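Local coordinates for cellulose-binding protein (Saccharophagus degradans, PDB 2X32) that binds a long-chain polyisoprenoid diphosphate within its YceI-like domain and is implicated in plant cell wall breakdown, at residues K24-S38 with L49-R63. Sequence-based numbering, arbitrary orientation. Where two conformers were deposited one is given.
Sequences KKTHVLETHRFDVLS and LVIDLNSVNTGIDVR. With OTP ((2E,6E,10E,14E,18E,22E,26E)-3,7,11,15,19,23,27,31-octamethyldotriaconta-2,6,10,14,18,22,26,30-octaenyl trihydrogen diphosphate), chain C.
Phe34 and Ile51 meet at the apolar centre: CG2 of Ile51 sits over one face of the Phe34 ring in a CH-pi contact, 3.7 Å from its centroid. With Phe34 CG beside the backbone N (chi1 -65°), the ring also reaches Leu53, whose CD2 lies 3.6 Å from Phe34 CE1, and Val56. Phe34 CZ and Ile51 CD1 touch the isoprenoid chain, so this core doubles as pocket wall.

Around it strand 28-42 pairs antiparallel in two runs, Arg33-Phe34 with Val56-Asn57 and, in a beta hairpin, Leu37-Ser38 with Val50-Ile51, offset by two residues. Ser55 bridges the break: its OG accepts from Val36 N (2.9 Å) and donates to Asp52 O. Asn57 ND2 gives a nearly straight bond to the syn lone pair of Asp35 OD2 (2.8 Å), while Asn57 OD1 closes an Asx turn onto Gly59 N.

Arg63 NH2 forms a salt bridge with Glu30 OE2 (3.0 Å). Thr58 O and OG1 hold the guanidinium side-on, and His32 NE2 lies over one face. Lys24 NZ donates to Glu30 OE1 and to diphosphate O2 (2.8 Å), which Arg63 NH1 reaches more weakly. Glu30 probably orients both cations for the diphosphate, while Phe34 and Ile51 line the pocket's apolar part.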
loop_
_atom_site.group_PDB
_atom_site.type_symbol
_atom_site.label_atom_id
_atom_site.label_comp_id
_atom_site.label_asym_id
_atom_site.label_seq_id
_atom_site.Cartn_x
_atom_site.Cartn_y
_atom_site.Cartn_z
ATOM N N LYS A 24 4.419 19.001 -2.992
ATOM C CA LYS A 24 3.909 20.299 -2.570
ATOM C C LYS A 24 4.622 21.395 -3.305
ATOM O O LYS A 24 5.716 21.177 -3.821
ATOM C CB LYS A 24 4.054 20.467 -1.052
ATOM C CG LYS A 24 5.506 20.516 -0.521
ATOM C CD LYS A 24 5.507 20.590 1.008
ATOM C CE LYS A 24 6.919 20.618 1.614
ATOM N NZ LYS A 24 6.859 20.241 3.069
ATOM N N LYS A 25 4.003 22.571 -3.368
ATOM C CA LYS A 25 4.646 23.726 -4.028
ATOM C C LYS A 25 5.038 23.346 -5.469
ATOM O O LYS A 25 4.241 22.743 -6.180
ATOM C CB LYS A 25 5.851 24.179 -3.217
ATOM C CG LYS A 25 5.587 24.534 -1.784
ATOM C CD LYS A 25 6.921 24.844 -1.119
ATOM C CE LYS A 25 6.794 25.220 0.333
ATOM N NZ LYS A 25 8.088 25.827 0.767
ATOM N N THR A 26 6.229 23.740 -5.917
ATOM C CA THR A 26 6.710 23.378 -7.255
ATOM C C THR A 26 7.478 22.072 -7.192
ATOM O O THR A 26 8.717 22.053 -7.006
ATOM C CB THR A 26 7.601 24.469 -7.847
ATOM O OG1 THR A 26 6.940 25.728 -7.681
ATOM C CG2 THR A 26 7.859 24.177 -9.337
ATOM N N HIS A 27 6.726 20.989 -7.326
ATOM C CA HIS A 27 7.298 19.637 -7.390
ATOM C C HIS A 27 8.306 19.396 -6.234
ATOM O O HIS A 27 9.435 18.938 -6.450
ATOM C CB HIS A 27 7.920 19.445 -8.788
ATOM C CG HIS A 27 8.222 18.018 -9.145
ATOM N ND1 HIS A 27 7.276 17.012 -9.097
ATOM C CD2 HIS A 27 9.370 17.433 -9.580
ATOM C CE1 HIS A 27 7.831 15.867 -9.471
ATOM N NE2 HIS A 27 9.102 16.096 -9.768
ATOM N N VAL A 28 7.898 19.709 -4.998
ATOM C CA VAL A 28 8.715 19.364 -3.833
ATOM C C VAL A 28 8.226 17.988 -3.335
ATOM O O VAL A 28 7.127 17.878 -2.728
ATOM C CB VAL A 28 8.679 20.431 -2.750
ATOM C CG1 VAL A 28 9.522 20.022 -1.522
ATOM C CG2 VAL A 28 9.159 21.764 -3.316
ATOM N N LEU A 29 9.050 16.969 -3.582
ATOM C CA LEU A 29 8.695 15.552 -3.329
ATOM C C LEU A 29 9.198 15.052 -1.994
ATOM O O LEU A 29 10.349 15.291 -1.604
ATOM C CB LEU A 29 9.303 14.674 -4.430
ATOM C CG LEU A 29 8.554 14.501 -5.753
ATOM C CD1 LEU A 29 7.818 15.677 -6.215
ATOM C CD2 LEU A 29 9.471 13.900 -6.847
ATOM N N GLU A 30 8.348 14.325 -1.279
ATOM C CA GLU A 30 8.731 13.695 -0.051
ATOM C C GLU A 30 8.119 12.291 0.008
ATOM O O GLU A 30 6.916 12.094 -0.229
ATOM C CB GLU A 30 8.226 14.480 1.162
ATOM C CG GLU A 30 8.746 15.913 1.329
ATOM C CD GLU A 30 8.013 16.652 2.447
ATOM O OE1 GLU A 30 7.016 17.360 2.178
ATOM O OE2 GLU A 30 8.530 16.592 3.557
ATOM N N THR A 31 8.950 11.339 0.380
ATOM C CA THR A 31 8.552 9.966 0.523
ATOM C C THR A 31 8.209 9.661 1.954
ATOM O O THR A 31 9.043 9.906 2.863
ATOM C CB THR A 31 9.673 9.051 0.078
ATOM O OG1 THR A 31 9.969 9.354 -1.276
ATOM C CG2 THR A 31 9.262 7.588 0.177
ATOM N N HIS A 32 6.999 9.176 2.174
ATOM C CA HIS A 32 6.450 8.789 3.456
ATOM C C HIS A 32 6.265 7.296 3.485
ATOM O O HIS A 32 6.229 6.641 2.434
ATOM C CB HIS A 32 5.090 9.493 3.653
ATOM C CG HIS A 32 5.184 10.956 3.433
ATOM N ND1 HIS A 32 4.569 11.619 2.387
ATOM C CD2 HIS A 32 5.912 11.889 4.093
ATOM C CE1 HIS A 32 4.885 12.902 2.441
ATOM N NE2 HIS A 32 5.699 13.087 3.466
ATOM N N ARG A 33 6.136 6.735 4.675
ATOM C CA ARG A 33 5.986 5.283 4.761
ATOM C C ARG A 33 5.004 4.938 5.842
ATOM O O ARG A 33 4.618 5.758 6.689
ATOM C CB ARG A 33 7.302 4.515 5.009
ATOM C CG ARG A 33 8.508 4.936 4.174
ATOM C CD ARG A 33 9.826 5.064 5.036
ATOM N NE ARG A 33 10.946 5.356 4.159
ATOM C CZ ARG A 33 11.462 6.543 3.859
ATOM N NH1 ARG A 33 11.036 7.681 4.421
ATOM N NH2 ARG A 33 12.482 6.574 2.991
ATOM N N PHE A 34 4.477 3.729 5.731
ATOM C CA PHE A 34 3.696 3.087 6.801
ATOM C C PHE A 34 4.573 2.052 7.492
ATOM O O PHE A 34 5.054 1.104 6.855
ATOM C CB PHE A 34 2.395 2.453 6.258
ATOM C CG PHE A 34 1.447 3.462 5.715
ATOM C CD1 PHE A 34 0.632 4.193 6.568
ATOM C CD2 PHE A 34 1.310 3.642 4.315
ATOM C CE1 PHE A 34 -0.254 5.145 6.074
ATOM C CE2 PHE A 34 0.398 4.542 3.826
ATOM C CZ PHE A 34 -0.372 5.301 4.671
ATOM N N ASP A 35 4.820 2.257 8.777
ATOM C CA ASP A 35 5.764 1.397 9.504
ATOM C C ASP A 35 5.178 0.033 9.882
ATOM O O ASP A 35 5.928 -0.860 10.290
ATOM C CB ASP A 35 6.314 2.116 10.733
ATOM C CG ASP A 35 7.240 3.274 10.400
ATOM O OD1 ASP A 35 7.843 3.314 9.290
ATOM O OD2 ASP A 35 7.400 4.114 11.285
ATOM N N VAL A 36 3.840 -0.108 9.851
ATOM C CA VAL A 36 3.198 -1.335 10.250
ATOM C C VAL A 36 2.271 -1.852 9.146
ATOM O O VAL A 36 1.305 -1.186 8.749
ATOM C CB VAL A 36 2.419 -1.203 11.552
ATOM C CG1 VAL A 36 1.652 -2.491 11.909
ATOM C CG2 VAL A 36 3.352 -0.816 12.733
ATOM N N LEU A 37 2.617 -3.058 8.636
ATOM C CA LEU A 37 1.880 -3.799 7.622
ATOM C C LEU A 37 1.604 -5.190 8.182
ATOM O O LEU A 37 2.393 -5.745 8.928
ATOM C CB LEU A 37 2.713 -3.962 6.355
ATOM C CG LEU A 37 3.212 -2.672 5.713
ATOM C CD1 LEU A 37 4.181 -2.988 4.558
ATOM C CD2 LEU A 37 2.071 -1.755 5.269
ATOM N N SER A 38 0.478 -5.756 7.777
ATOM C CA SER A 38 0.166 -7.169 8.055
ATOM C C SER A 38 -0.490 -7.794 6.853
ATOM O O SER A 38 -0.843 -7.121 5.910
ATOM C CB SER A 38 -0.690 -7.375 9.309
ATOM O OG SER A 38 -1.979 -6.844 9.141
ATOM N N LEU A 49 -3.293 -7.420 2.131
ATOM C CA LEU A 49 -2.293 -6.540 2.712
ATOM C C LEU A 49 -3.145 -5.574 3.572
ATOM O O LEU A 49 -4.035 -4.900 3.069
ATOM C CB LEU A 49 -1.524 -5.735 1.674
ATOM C CG LEU A 49 -0.599 -4.668 2.267
ATOM C CD1 LEU A 49 0.575 -5.362 3.031
ATOM C CD2 LEU A 49 -0.023 -3.786 1.164
ATOM N N VAL A 50 -2.857 -5.482 4.866
ATOM C CA VAL A 50 -3.522 -4.555 5.753
ATOM C C VAL A 50 -2.462 -3.488 6.148
ATOM O O VAL A 50 -1.384 -3.796 6.691
ATOM C CB VAL A 50 -4.055 -5.236 6.993
ATOM C CG1 VAL A 50 -4.741 -4.216 7.954
ATOM C CG2 VAL A 50 -4.979 -6.404 6.632
ATOM N N ILE A 51 -2.807 -2.238 5.871
ATOM C CA ILE A 51 -1.931 -1.129 6.090
ATOM C C ILE A 51 -2.432 -0.368 7.331
ATOM O O ILE A 51 -3.543 0.140 7.344
ATOM C CB ILE A 51 -1.948 -0.164 4.881
ATOM C CG1 ILE A 51 -1.471 -0.893 3.632
ATOM C CG2 ILE A 51 -1.012 1.054 5.163
ATOM C CD1 ILE A 51 -2.123 -0.452 2.407
ATOM N N ASP A 52 -1.605 -0.297 8.381
ATOM C CA ASP A 52 -1.976 0.394 9.596
ATOM C C ASP A 52 -1.803 1.899 9.432
ATOM O O ASP A 52 -0.691 2.418 9.396
ATOM C CB ASP A 52 -1.112 -0.133 10.731
ATOM C CG ASP A 52 -1.289 0.608 12.045
ATOM O OD1 ASP A 52 -2.164 1.498 12.132
ATOM O OD2 ASP A 52 -0.481 0.304 12.987
ATOM N N LEU A 53 -2.928 2.602 9.271
ATOM C CA LEU A 53 -2.833 3.999 8.884
ATOM C C LEU A 53 -2.342 4.858 10.056
ATOM O O LEU A 53 -1.759 5.948 9.852
ATOM C CB LEU A 53 -4.193 4.494 8.381
ATOM C CG LEU A 53 -4.681 3.807 7.125
ATOM C CD1 LEU A 53 -6.084 4.266 6.798
ATOM C CD2 LEU A 53 -3.727 4.086 5.924
ATOM N N ASN A 54 -2.451 4.349 11.284
ATOM C CA ASN A 54 -1.785 4.998 12.418
ATOM C C ASN A 54 -0.266 4.924 12.450
ATOM O O ASN A 54 0.373 5.685 13.180
ATOM C CB ASN A 54 -2.318 4.458 13.758
ATOM C CG ASN A 54 -3.693 4.990 14.071
ATOM O OD1 ASN A 54 -3.900 6.216 14.057
ATOM N ND2 ASN A 54 -4.626 4.088 14.337
ATOM N N SER A 55 0.319 4.068 11.573
ATOM C CA SER A 55 1.781 3.928 11.488
ATOM C C SER A 55 2.406 4.817 10.439
ATOM O O SER A 55 3.567 4.651 10.145
ATOM C CB SER A 55 2.146 2.459 11.259
ATOM O OG SER A 55 1.952 2.088 9.919
ATOM N N VAL A 56 1.653 5.766 9.913
ATOM C CA VAL A 56 2.195 6.755 8.963
ATOM C C VAL A 56 3.383 7.434 9.601
ATOM O O VAL A 56 3.416 7.830 10.755
ATOM C CB VAL A 56 1.121 7.774 8.478
ATOM C CG1 VAL A 56 0.646 8.683 9.631
ATOM C CG2 VAL A 56 1.561 8.551 7.177
ATOM N N ASN A 57 4.410 7.568 8.781
ATOM C CA ASN A 57 5.692 8.124 9.227
ATOM C C ASN A 57 6.190 9.046 8.136
ATOM O O ASN A 57 6.673 8.605 7.098
ATOM C CB ASN A 57 6.668 6.977 9.528
ATOM C CG ASN A 57 7.937 7.460 10.133
ATOM O OD1 ASN A 57 8.306 8.643 9.939
ATOM N ND2 ASN A 57 8.652 6.592 10.832
ATOM N N THR A 58 6.064 10.357 8.377
ATOM C CA THR A 58 6.494 11.393 7.490
ATOM C C THR A 58 7.781 12.057 7.983
ATOM O O THR A 58 8.255 13.027 7.363
ATOM C CB THR A 58 5.408 12.490 7.316
ATOM O OG1 THR A 58 5.374 13.340 8.474
ATOM C CG2 THR A 58 4.022 11.846 7.007
ATOM N N GLY A 59 8.339 11.558 9.084
ATOM C CA GLY A 59 9.532 12.121 9.708
ATOM C C GLY A 59 9.307 13.335 10.580
ATOM O O GLY A 59 10.268 13.825 11.194
ATOM N N ILE A 60 8.074 13.831 10.675
ATOM C CA ILE A 60 7.720 15.042 11.468
ATOM C C ILE A 60 6.473 14.680 12.283
ATOM O O ILE A 60 5.417 14.366 11.736
ATOM C CB ILE A 60 7.393 16.250 10.562
ATOM C CG1 ILE A 60 8.571 16.504 9.603
ATOM C CG2 ILE A 60 6.982 17.502 11.390
ATOM C CD1 ILE A 60 8.381 17.666 8.590
ATOM N N ASP A 61 6.608 14.697 13.606
ATOM C CA ASP A 61 5.534 14.193 14.469
ATOM C C ASP A 61 4.233 14.989 14.322
ATOM O O ASP A 61 3.147 14.406 14.243
ATOM C CB ASP A 61 6.003 14.175 15.929
ATOM C CG ASP A 61 7.130 13.230 16.141
ATOM O OD1 ASP A 61 6.925 12.012 15.979
ATOM O OD2 ASP A 61 8.247 13.695 16.444
ATOM N N VAL A 62 4.307 16.336 14.280
ATOM C CA VAL A 62 3.087 17.127 14.116
ATOM C C VAL A 62 2.393 16.747 12.816
ATOM O O VAL A 62 1.211 16.609 12.763
ATOM C CB VAL A 62 3.359 18.657 14.169
ATOM C CG1 VAL A 62 2.126 19.479 13.644
ATOM C CG2 VAL A 62 3.791 19.068 15.565
ATOM N N ARG A 63 3.150 16.572 11.757
ATOM C CA ARG A 63 2.576 16.242 10.455
ATOM C C ARG A 63 1.960 14.861 10.466
ATOM O O ARG A 63 0.878 14.637 9.912
ATOM C CB ARG A 63 3.633 16.361 9.352
ATOM C CG ARG A 63 3.047 16.026 8.011
ATOM C CD ARG A 63 3.885 16.441 6.854
ATOM N NE ARG A 63 5.175 15.760 6.873
ATOM C CZ ARG A 63 6.124 16.021 5.982
ATOM N NH1 ARG A 63 5.904 16.928 5.041
ATOM N NH2 ARG A 63 7.280 15.353 6.006
HETATM O O7 OTP C . 5.673 23.009 3.810
HETATM P P2 OTP C . 5.376 22.850 5.277
HETATM O O5 OTP C . 4.820 24.116 5.907
HETATM O O6 OTP C . 6.472 22.189 6.069
HETATM O O4 OTP C . 4.082 21.826 5.297
HETATM P P1 OTP C . 4.057 20.301 5.828
HETATM O O2 OTP C . 4.671 19.482 4.709
HETATM O O3 OTP C . 4.441 20.124 7.283
HETATM O O1 OTP C . 2.522 19.792 5.747
HETATM C C40 OTP C . 1.959 19.599 4.434
HETATM C C39 OTP C . 1.540 18.136 4.238
HETATM C C37 OTP C . 1.834 17.436 3.159
HETATM C C38 OTP C . 2.660 17.900 1.953
HETATM C C36 OTP C . 1.322 16.003 3.039
HETATM C C35 OTP C . 0.204 15.816 2.046
HETATM C C34 OTP C . -0.177 14.329 1.919
HETATM C C32 OTP C . -0.585 13.722 0.798
HETATM C C33 OTP C . -0.620 14.419 -0.520
HETATM C C31 OTP C . -0.847 12.211 0.871
HETATM C C30 OTP C . -2.203 11.706 0.448
HETATM C C29 OTP C . -2.278 10.183 0.471
HETATM C C27 OTP C . -2.957 9.451 -0.406
HETATM C C28 OTP C . -3.860 10.014 -1.500
HETATM C C26 OTP C . -2.850 7.941 -0.412
HETATM C C25 OTP C . -1.880 7.321 0.570
HETATM C C24 OTP C . -1.489 5.868 0.248
HETATM C C22 OTP C . -1.979 4.775 0.829
HETATM C C23 OTP C . -2.910 4.750 2.016
HETATM C C21 OTP C . -1.520 3.442 0.313
HETATM C C20 OTP C . -2.630 2.657 -0.436
HETATM C C19 OTP C . -2.190 1.274 -0.916
HETATM C C17 OTP C . -1.891 0.932 -2.168
HETATM C C18 OTP C . -2.094 1.768 -3.383
HETATM C C16 OTP C . -1.289 -0.443 -2.419
HETATM C C15 OTP C . -2.129 -1.290 -3.331
HETATM C C14 OTP C . -1.714 -2.739 -3.281
HETATM C C12 OTP C . -1.734 -3.590 -4.337
HETATM C C13 OTP C . -2.130 -3.132 -5.740
HETATM C C11 OTP C . -1.356 -5.030 -4.211
HETATM C C10 OTP C . -0.771 -5.483 -2.934
HETATM C C9 OTP C . -0.158 -6.885 -2.929
HETATM C C7 OTP C . -0.688 -7.992 -2.383
HETATM C C8 OTP C . -1.947 -8.055 -1.542
HETATM C C6 OTP C . 0.054 -9.294 -2.573
HETATM C C5 OTP C . -0.477 -10.150 -3.707
HETATM C C4 OTP C . 0.215 -11.477 -3.808
HETATM C C2 OTP C . 0.488 -12.076 -4.972
HETATM C C3 OTP C . 0.172 -11.611 -6.351
HETATM C C1 OTP C . 1.160 -13.419 -4.922
HETATM O O HOH W 1 9.392 8.900 6.360
HETATM O O HOH W 2 5.377 5.431 12.949
#